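Local coordinates for protein D-galactonate dehydratase family member RspA (Pantoea ananatis, PDB 3T6C) that dehydrates D-gluconate to 2-dehydro-3-deoxy-D-gluconate with low activity, using one magnesium ion per subunit, at residues I310-H321 with Y337-H348. Numbering follows the deposited sequence. Where two conformers were deposited one is given.
Sequences IDNKLIDYIRCH and YSELNGVRTAWH. With GCO (D-gluconic acid), chain D.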
ATOM      1  N   ILE A 310       9.719  10.790  -9.901  1.00  8.76           N
ATOM      2  CA  ILE A 310      10.895  11.142  -9.095  1.00  8.08           C
ATOM      3  C   ILE A 310      10.642  10.678  -7.661  1.00 11.20           C
ATOM      4  O   ILE A 310      11.515  10.051  -7.036  1.00 10.68           O
ATOM      5  CB  ILE A 310      11.191  12.631  -9.199  1.00  8.83           C
ATOM      6  CG1 ILE A 310      11.646  12.980 -10.634  1.00  9.14           C
ATOM      7  CG2 ILE A 310      12.298  13.002  -8.176  1.00 12.26           C
ATOM      8  CD1 ILE A 310      11.666  14.526 -10.875  1.00 12.01           C
ATOM      9  N   ASP A 311       9.441  10.921  -7.133  1.00 10.52           N
ATOM     10  CA  ASP A 311       9.092  10.516  -5.763  1.00  9.88           C
ATOM     11  C   ASP A 311       9.298   9.047  -5.523  1.00 10.18           C
ATOM     12  O   ASP A 311       9.761   8.668  -4.462  1.00 11.77           O
ATOM     13  CB  ASP A 311       7.587  10.802  -5.507  1.00  9.07           C
ATOM     14  CG  ASP A 311       7.334  12.225  -5.056  1.00 18.15           C
ATOM     15  OD1 ASP A 311       8.247  12.842  -4.449  1.00 19.08           O
ATOM     16  OD2 ASP A 311       6.193  12.672  -5.230  1.00 18.99           O
ATOM     17  N   ASN A 312       8.939   8.245  -6.510  1.00 10.28           N
ATOM     18  CA  ASN A 312       8.928   6.787  -6.394  1.00 11.70           C
ATOM     19  C   ASN A 312      10.204   6.114  -6.929  1.00 10.60           C
ATOM     20  O   ASN A 312      10.282   4.868  -7.039  1.00  9.40           O
ATOM     21  CB  ASN A 312       7.640   6.214  -6.971  1.00 10.42           C
ATOM     22  CG  ASN A 312       6.451   6.607  -6.155  1.00 16.30           C
ATOM     23  OD1 ASN A 312       6.302   6.136  -5.013  1.00 20.26           O
ATOM     24  ND2 ASN A 312       5.612   7.472  -6.695  1.00 15.21           N
ATOM     25  N   LYS A 313      11.208   6.918  -7.268  1.00  9.79           N
ATOM     26  CA  LYS A 313      12.504   6.375  -7.713  1.00  8.26           C
ATOM     27  C   LYS A 313      12.338   5.558  -9.001  1.00  6.94           C
ATOM     28  O   LYS A 313      13.007   4.518  -9.191  1.00 10.02           O
ATOM     29  CB  LYS A 313      13.190   5.527  -6.615  1.00  8.75           C
ATOM     30  CG  LYS A 313      13.095   6.162  -5.198  1.00  9.35           C
ATOM     31  CD  LYS A 313      13.671   7.565  -5.111  1.00  8.82           C
ATOM     32  CE  LYS A 313      13.771   8.054  -3.657  1.00  8.16           C
ATOM     33  NZ  LYS A 313      12.365   8.239  -3.068  1.00 10.88           N
ATOM     34  N   LEU A 314      11.443   6.024  -9.870  1.00  7.82           N
ATOM     35  CA  LEU A 314      11.107   5.256 -11.086  1.00  8.90           C
ATOM     36  C   LEU A 314      12.025   5.604 -12.240  1.00  7.54           C
ATOM     37  O   LEU A 314      12.015   4.918 -13.253  1.00  9.08           O
ATOM     38  CB  LEU A 314       9.609   5.448 -11.502  1.00  7.36           C
ATOM     39  CG  LEU A 314       8.683   4.978 -10.368  1.00  9.60           C
ATOM     40  CD1 LEU A 314       7.253   5.187 -10.851  1.00 10.92           C
ATOM     41  CD2 LEU A 314       8.937   3.508  -9.952  1.00 11.72           C
ATOM     42  N   ILE A 315      12.880   6.620 -12.044  1.00  7.24           N
ATOM     43  CA  ILE A 315      13.849   7.031 -13.055  1.00  7.16           C
ATOM     44  C   ILE A 315      15.130   7.414 -12.348  1.00  9.30           C
ATOM     45  O   ILE A 315      15.148   7.632 -11.127  1.00  8.04           O
ATOM     46  CB  ILE A 315      13.377   8.219 -13.928  1.00  8.37           C
ATOM     47  CG1 ILE A 315      13.109   9.456 -13.051  1.00  7.77           C
ATOM     48  CG2 ILE A 315      12.058   7.866 -14.662  1.00  9.56           C
ATOM     49  CD1 ILE A 315      12.675  10.706 -13.888  1.00  8.07           C
ATOM     50  N   ASP A 316      16.221   7.334 -13.067  1.00  8.33           N
ATOM     51  CA  ASP A 316      17.508   7.820 -12.581  1.00  7.23           C
ATOM     52  C   ASP A 316      17.965   9.145 -13.135  1.00  8.97           C
ATOM     53  O   ASP A 316      18.866   9.772 -12.574  1.00  9.15           O
ATOM     54  CB  ASP A 316      18.531   6.736 -12.881  1.00  7.69           C
ATOM     55  CG  ASP A 316      18.043   5.398 -12.385  1.00  9.97           C
ATOM     56  OD1 ASP A 316      17.693   4.529 -13.219  1.00  9.66           O
ATOM     57  OD2 ASP A 316      17.981   5.258 -11.114  1.00  9.77           O
ATOM     58  N   TYR A 317      17.328   9.566 -14.244  1.00  7.61           N
ATOM     59  CA  TYR A 317      17.674  10.825 -14.924  1.00  8.31           C
ATOM     60  C   TYR A 317      16.421  11.475 -15.396  1.00 10.88           C
ATOM     61  O   TYR A 317      15.600  10.843 -16.064  1.00  9.90           O
ATOM     62  CB  TYR A 317      18.567  10.574 -16.181  1.00  8.25           C
ATOM     63  CG  TYR A 317      19.917   9.970 -15.811  1.00  9.25           C
ATOM     64  CD1 TYR A 317      20.082   8.583 -15.768  1.00  7.43           C
ATOM     65  CD2 TYR A 317      21.001  10.777 -15.478  1.00 10.16           C
ATOM     66  CE1 TYR A 317      21.318   8.010 -15.382  1.00  6.98           C
ATOM     67  CE2 TYR A 317      22.248  10.209 -15.095  1.00  8.02           C
ATOM     68  CZ  TYR A 317      22.375   8.850 -15.079  1.00  8.68           C
ATOM     69  OH  TYR A 317      23.570   8.275 -14.705  1.00 10.11           O
ATOM     70  N   ILE A 318      16.287  12.757 -15.089  1.00  7.56           N
ATOM     71  CA  ILE A 318      15.150  13.566 -15.562  1.00  7.14           C
ATOM     72  C   ILE A 318      15.632  14.333 -16.803  1.00  7.20           C
ATOM     73  O   ILE A 318      16.699  14.948 -16.834  1.00  9.80           O
ATOM     74  CB  ILE A 318      14.619  14.469 -14.407  1.00  8.29           C
ATOM     75  CG1 ILE A 318      13.389  15.253 -14.884  1.00  7.14           C
ATOM     76  CG2 ILE A 318      15.634  15.499 -13.970  1.00  7.96           C
ATOM     77  CD1 ILE A 318      12.198  14.351 -15.256  1.00  9.49           C
ATOM     78  N   ARG A 319      14.847  14.168 -17.866  1.00  7.60           N
ATOM     79  CA  ARG A 319      15.165  14.602 -19.237  1.00  6.62           C
ATOM     80  C   ARG A 319      14.523  15.878 -19.754  1.00  8.67           C
ATOM     81  O   ARG A 319      14.508  16.106 -20.979  1.00  9.84           O
ATOM     82  CB  ARG A 319      14.937  13.450 -20.242  1.00  7.96           C
ATOM     83  CG  ARG A 319      15.873  12.252 -20.019  1.00  8.02           C
ATOM     84  CD  ARG A 319      17.199  12.482 -20.783  1.00 10.09           C
ATOM     85  NE  ARG A 319      16.947  12.658 -22.225  1.00  9.44           N
ATOM     86  CZ  ARG A 319      17.658  13.464 -23.036  1.00  9.12           C
ATOM     87  NH1 ARG A 319      18.618  14.291 -22.571  1.00  8.52           N
ATOM     88  NH2 ARG A 319      17.398  13.480 -24.351  1.00  9.16           N
ATOM     89  N   CYS A 320      13.901  16.653 -18.878  1.00  8.08           N
ATOM     90  CA  CYS A 320      13.048  17.727 -19.424  1.00  7.68           C
ATOM     91  C   CYS A 320      13.742  18.599 -20.447  1.00  8.62           C
ATOM     92  O   CYS A 320      14.960  18.941 -20.331  1.00  9.63           O
ATOM     93  CB  CYS A 320      12.609  18.657 -18.317  1.00  7.93           C
ATOM     94  SG  CYS A 320      11.597  17.771 -17.064  1.00 13.47           S
ATOM     95  N   HIS A 321      12.927  19.015 -21.432  1.00  9.26           N
ATOM     96  CA  HIS A 321      13.303  20.113 -22.336  1.00  9.13           C
ATOM     97  C   HIS A 321      12.866  21.290 -21.483  1.00  8.27           C
ATOM     98  O   HIS A 321      11.635  21.515 -21.255  1.00 10.56           O
ATOM     99  CB  HIS A 321      12.446  19.947 -23.604  1.00 10.58           C
ATOM    100  CG  HIS A 321      12.691  20.969 -24.684  1.00  9.90           C
ATOM    101  ND1 HIS A 321      13.807  20.940 -25.495  1.00 12.25           N
ATOM    102  CD2 HIS A 321      11.916  21.974 -25.142  1.00 11.44           C
ATOM    103  CE1 HIS A 321      13.736  21.936 -26.365  1.00 12.86           C
ATOM    104  NE2 HIS A 321      12.583  22.562 -26.187  1.00 12.78           N
ATOM    105  N   TYR A 337      14.205  18.943  -6.673  1.00  7.51           N
ATOM    106  CA  TYR A 337      13.313  17.833  -6.294  1.00  7.70           C
ATOM    107  C   TYR A 337      13.976  16.480  -6.633  1.00  9.26           C
ATOM    108  O   TYR A 337      13.901  15.523  -5.870  1.00  9.31           O
ATOM    109  CB  TYR A 337      11.975  17.988  -7.047  1.00  8.13           C
ATOM    110  CG  TYR A 337      10.848  17.279  -6.336  1.00  9.53           C
ATOM    111  CD1 TYR A 337      10.143  17.946  -5.345  1.00 13.83           C
ATOM    112  CD2 TYR A 337      10.505  15.972  -6.649  1.00 10.54           C
ATOM    113  CE1 TYR A 337       9.142  17.327  -4.629  1.00 11.59           C
ATOM    114  CE2 TYR A 337       9.502  15.330  -5.912  1.00  9.11           C
ATOM    115  CZ  TYR A 337       8.850  16.006  -4.906  1.00 11.18           C
ATOM    116  OH  TYR A 337       7.827  15.378  -4.217  1.00 13.59           O
ATOM    117  N   SER A 338      14.660  16.435  -7.773  1.00  8.86           N
ATOM    118  CA  SER A 338      15.423  15.245  -8.175  1.00  9.51           C
ATOM    119  C   SER A 338      16.577  14.977  -7.216  1.00  9.46           C
ATOM    120  O   SER A 338      16.759  13.813  -6.745  1.00  9.09           O
ATOM    121  CB  SER A 338      15.956  15.433  -9.611  1.00  9.99           C
ATOM    122  OG  SER A 338      14.860  15.589 -10.495  1.00 11.10           O
ATOM    123  N   GLU A 339      17.326  16.036  -6.870  1.00  8.82           N
ATOM    124  CA  GLU A 339      18.484  15.908  -5.997  1.00  6.74           C
ATOM    125  C   GLU A 339      18.115  15.217  -4.693  1.00  8.62           C
ATOM    126  O   GLU A 339      18.835  14.325  -4.205  1.00 10.61           O
ATOM    127  CB  GLU A 339      19.006  17.342  -5.702  1.00  9.16           C
ATOM    128  CG  GLU A 339      20.197  17.382  -4.721  1.00 12.61           C
ATOM    129  CD  GLU A 339      20.565  18.817  -4.297  1.00 16.36           C
ATOM    130  OE1 GLU A 339      20.112  19.799  -4.933  1.00 16.76           O
ATOM    131  OE2 GLU A 339      21.276  18.937  -3.288  1.00 19.84           O
ATOM    132  N   LEU A 340      17.011  15.643  -4.094  0.52  8.33           N
ATOM    133  CA  LEU A 340      16.634  15.109  -2.773  0.52  6.88           C
ATOM    134  C   LEU A 340      16.107  13.672  -2.867  0.52  9.15           C
ATOM    135  O   LEU A 340      16.004  12.984  -1.845  0.52 10.77           O
ATOM    136  CB  LEU A 340      15.620  16.052  -2.100  0.52  8.02           C
ATOM    137  CG  LEU A 340      16.132  17.297  -1.310  0.52  7.95           C
ATOM    138  CD1 LEU A 340      17.232  18.056  -2.033  0.52  9.34           C
ATOM    139  CD2 LEU A 340      14.987  18.253  -0.952  0.52 13.63           C
ATOM    140  N   ASN A 341      15.742  13.243  -4.078  1.00  7.86           N
ATOM    141  CA  ASN A 341      15.366  11.839  -4.365  1.00  8.98           C
ATOM    142  C   ASN A 341      16.497  11.002  -4.951  1.00 10.15           C
ATOM    143  O   ASN A 341      16.253   9.897  -5.412  1.00  8.88           O
ATOM    144  CB  ASN A 341      14.109  11.825  -5.274  1.00  8.84           C
ATOM    145  CG  ASN A 341      12.879  12.096  -4.456  1.00  8.49           C
ATOM    146  OD1 ASN A 341      12.441  11.199  -3.701  1.00 10.84           O
ATOM    147  ND2 ASN A 341      12.346  13.341  -4.523  1.00  9.08           N
ATOM    148  N   GLY A 342      17.710  11.560  -5.038  1.00  8.69           N
ATOM    149  CA  GLY A 342      18.822  10.782  -5.612  1.00  8.40           C
ATOM    150  C   GLY A 342      18.760  10.614  -7.116  1.00  9.06           C
ATOM    151  O   GLY A 342      19.475   9.752  -7.699  1.00 10.33           O
ATOM    152  N   VAL A 343      17.954  11.453  -7.782  1.00  7.73           N
ATOM    153  CA  VAL A 343      17.819  11.390  -9.245  1.00  5.91           C
ATOM    154  C   VAL A 343      18.694  12.485  -9.877  1.00 10.19           C
ATOM    155  O   VAL A 343      18.781  13.585  -9.324  1.00  9.75           O
ATOM    156  CB  VAL A 343      16.328  11.639  -9.593  1.00  6.79           C
ATOM    157  CG1 VAL A 343      16.156  11.808 -11.135  1.00 11.14           C
ATOM    158  CG2 VAL A 343      15.502  10.434  -9.105  1.00  8.35           C
ATOM    159  N   ARG A 344      19.339  12.209 -11.016  1.00  9.06           N
ATOM    160  CA  ARG A 344      20.206  13.229 -11.602  1.00  7.86           C
ATOM    161  C   ARG A 344      19.606  13.902 -12.846  1.00  8.18           C
ATOM    162  O   ARG A 344      18.614  13.441 -13.397  1.00  8.76           O
ATOM    163  CB  ARG A 344      21.587  12.614 -11.947  1.00  7.42           C
ATOM    164  CG  ARG A 344      22.285  12.096 -10.669  1.00  7.14           C
ATOM    165  CD  ARG A 344      23.791  11.889 -10.889  1.00  7.90           C
ATOM    166  NE  ARG A 344      24.038  10.761 -11.757  1.00  9.71           N
ATOM    167  CZ  ARG A 344      25.266  10.427 -12.126  1.00 16.69           C
ATOM    168  NH1 ARG A 344      26.304  11.146 -11.705  1.00 18.80           N
ATOM    169  NH2 ARG A 344      25.481   9.392 -12.945  1.00 15.88           N
ATOM    170  N   THR A 345      20.246  14.973 -13.303  1.00  6.76           N
ATOM    171  CA  THR A 345      19.678  15.744 -14.443  1.00  6.67           C
ATOM    172  C   THR A 345      20.321  15.344 -15.771  1.00  7.23           C
ATOM    173  O   THR A 345      21.540  15.051 -15.833  1.00  8.58           O
ATOM    174  CB  THR A 345      19.812  17.284 -14.235  1.00  8.92           C
ATOM    175  OG1 THR A 345      21.196  17.657 -14.386  1.00  9.29           O
ATOM    176  CG2 THR A 345      19.327  17.689 -12.851  1.00  9.65           C
ATOM    177  N   ALA A 346      19.487  15.201 -16.815  1.00  8.88           N
ATOM    178  CA  ALA A 346      20.012  15.111 -18.176  1.00  7.81           C
ATOM    179  C   ALA A 346      19.048  15.942 -19.023  1.00  8.70           C
ATOM    180  O   ALA A 346      18.293  15.378 -19.859  1.00  8.45           O
ATOM    181  CB  ALA A 346      19.932  13.585 -18.555  1.00  9.44           C
ATOM    182  N   TRP A 347      19.276  17.246 -19.094  1.00  8.69           N
ATOM    183  CA  TRP A 347      18.320  18.083 -19.845  1.00  7.13           C
ATOM    184  C   TRP A 347      18.387  17.759 -21.325  1.00  8.27           C
ATOM    185  O   TRP A 347      19.461  17.554 -21.886  1.00 10.08           O
ATOM    186  CB  TRP A 347      18.632  19.584 -19.631  1.00  8.65           C
ATOM    187  CG  TRP A 347      18.743  19.997 -18.168  1.00  9.45           C
ATOM    188  CD1 TRP A 347      19.836  20.551 -17.562  1.00  8.20           C
ATOM    189  CD2 TRP A 347      17.744  19.890 -17.163  1.00  9.69           C
ATOM    190  NE1 TRP A 347      19.577  20.814 -16.241  1.00 11.26           N
ATOM    191  CE2 TRP A 347      18.311  20.406 -15.956  1.00 10.80           C
ATOM    192  CE3 TRP A 347      16.417  19.415 -17.147  1.00  9.83           C
ATOM    193  CZ2 TRP A 347      17.588  20.525 -14.780  1.00 10.30           C
ATOM    194  CZ3 TRP A 347      15.710  19.487 -15.928  1.00 12.95           C
ATOM    195  CH2 TRP A 347      16.304  20.043 -14.777  1.00 11.97           C
ATOM    196  N   HIS A 348      17.206  17.792 -21.961  1.00  7.10           N
ATOM    197  CA  HIS A 348      17.108  17.572 -23.437  1.00  6.95           C
ATOM    198  C   HIS A 348      17.771  18.716 -24.200  1.00 13.19           C
ATOM    199  O   HIS A 348      17.546  19.912 -23.891  1.00 11.88           O
ATOM    200  CB  HIS A 348      15.621  17.444 -23.743  1.00  9.18           C
ATOM    201  CG  HIS A 348      15.273  17.356 -25.212  1.00  8.64           C
ATOM    202  ND1 HIS A 348      14.846  18.463 -25.921  1.00 16.18           N
ATOM    203  CD2 HIS A 348      15.231  16.313 -26.080  1.00 11.86           C
ATOM    204  CE1 HIS A 348      14.574  18.107 -27.173  1.00 15.06           C
ATOM    205  NE2 HIS A 348      14.763  16.806 -27.286  1.00 11.57           N
TER
HETATM  206  C1  GCO D 601      16.556  13.411 -28.079  1.00 12.63           C
HETATM  207  C2  GCO D 601      15.169  13.527 -28.589  1.00 13.43           C
HETATM  208  C3  GCO D 601      15.032  14.276 -29.900  1.00 15.71           C
HETATM  209  C4  GCO D 601      13.578  14.583 -30.193  1.00 14.54           C
HETATM  210  C5  GCO D 601      13.463  15.933 -30.857  1.00 14.27           C
HETATM  211  C6  GCO D 601      12.032  16.337 -31.167  1.00 12.15           C
HETATM  212  O1A GCO D 601      17.460  14.242 -28.392  1.00 11.72           O
HETATM  213  O1B GCO D 601      16.794  12.533 -27.187  1.00  9.42           O
HETATM  214  O2  GCO D 601      14.534  12.280 -28.472  1.00 10.18           O
HETATM  215  O3  GCO D 601      15.602  13.471 -30.864  1.00 15.67           O
HETATM  216  O4  GCO D 601      13.083  13.566 -31.044  1.00 15.51           O
HETATM  217  O5  GCO D 601      14.029  16.877 -30.026  1.00 13.43           O
HETATM  218  O6  GCO D 601      11.897  17.615 -31.756  1.00 12.99           O
HETATM  219  O   HOH W   1      21.695   8.847 -11.901  1.00  9.83           O
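Tyr317 and Arg344 are neighbours on two short parallel strands, 317-318 and 344-345, whose backbones are joined by three hydrogen bonds: Arg344 N to Asp316 O, Ile318 N to Arg344 O and Ala346 N to Ile318 O (2.8 Å). Their side chains run alongside each other on one face of the sheet, where Arg344 NH2 donates to Tyr317 OH (2.8 Å) with ring and guanidinium planes 42° apart. A water links Arg344 NE to Asp316 O.

Beyond the strands, Arg319 and His348 line the D-gluconate pocket. Arg319, bent at chi2 and chi3, curls back so that NH1 donates to Ala346 O (2.9 Å), while NH2 bonds to Glu272, a magnesium ligand, and to Glu375. His348 ND1 shares a hydrogen bond with His321 ND1 (2.7 Å), and NE2 donates to O5 of D-gluconate (2.8 Å). His321 probably helps to fix the rotation of the His348 ring.

At the helix ends, Tyr337 OH donates to the syn side of Asp311 OD1 (2.6 Å), and Lys313 NZ to Asn341 OD1 (3.0 Å). Lys313 NZ also makes a salt bridge to Glu281 of one neighbouring subunit, and Asn341 OD1 accepts from Lys307 of another.

Among apolar contacts, Ile310 CG2 meets Tyr337 CD2 and Val343 CG2, and Trp347 CZ3 lies against Cys320 CB.

Strand 317-318, helix 328-340 and strand 344-345 form a beta-alpha-beta unit of the enolase-superfamily barrel, preceded by helix 303-311; strand 294-296 flanks strand 317-318, and Trp347 leans on helix 355-367.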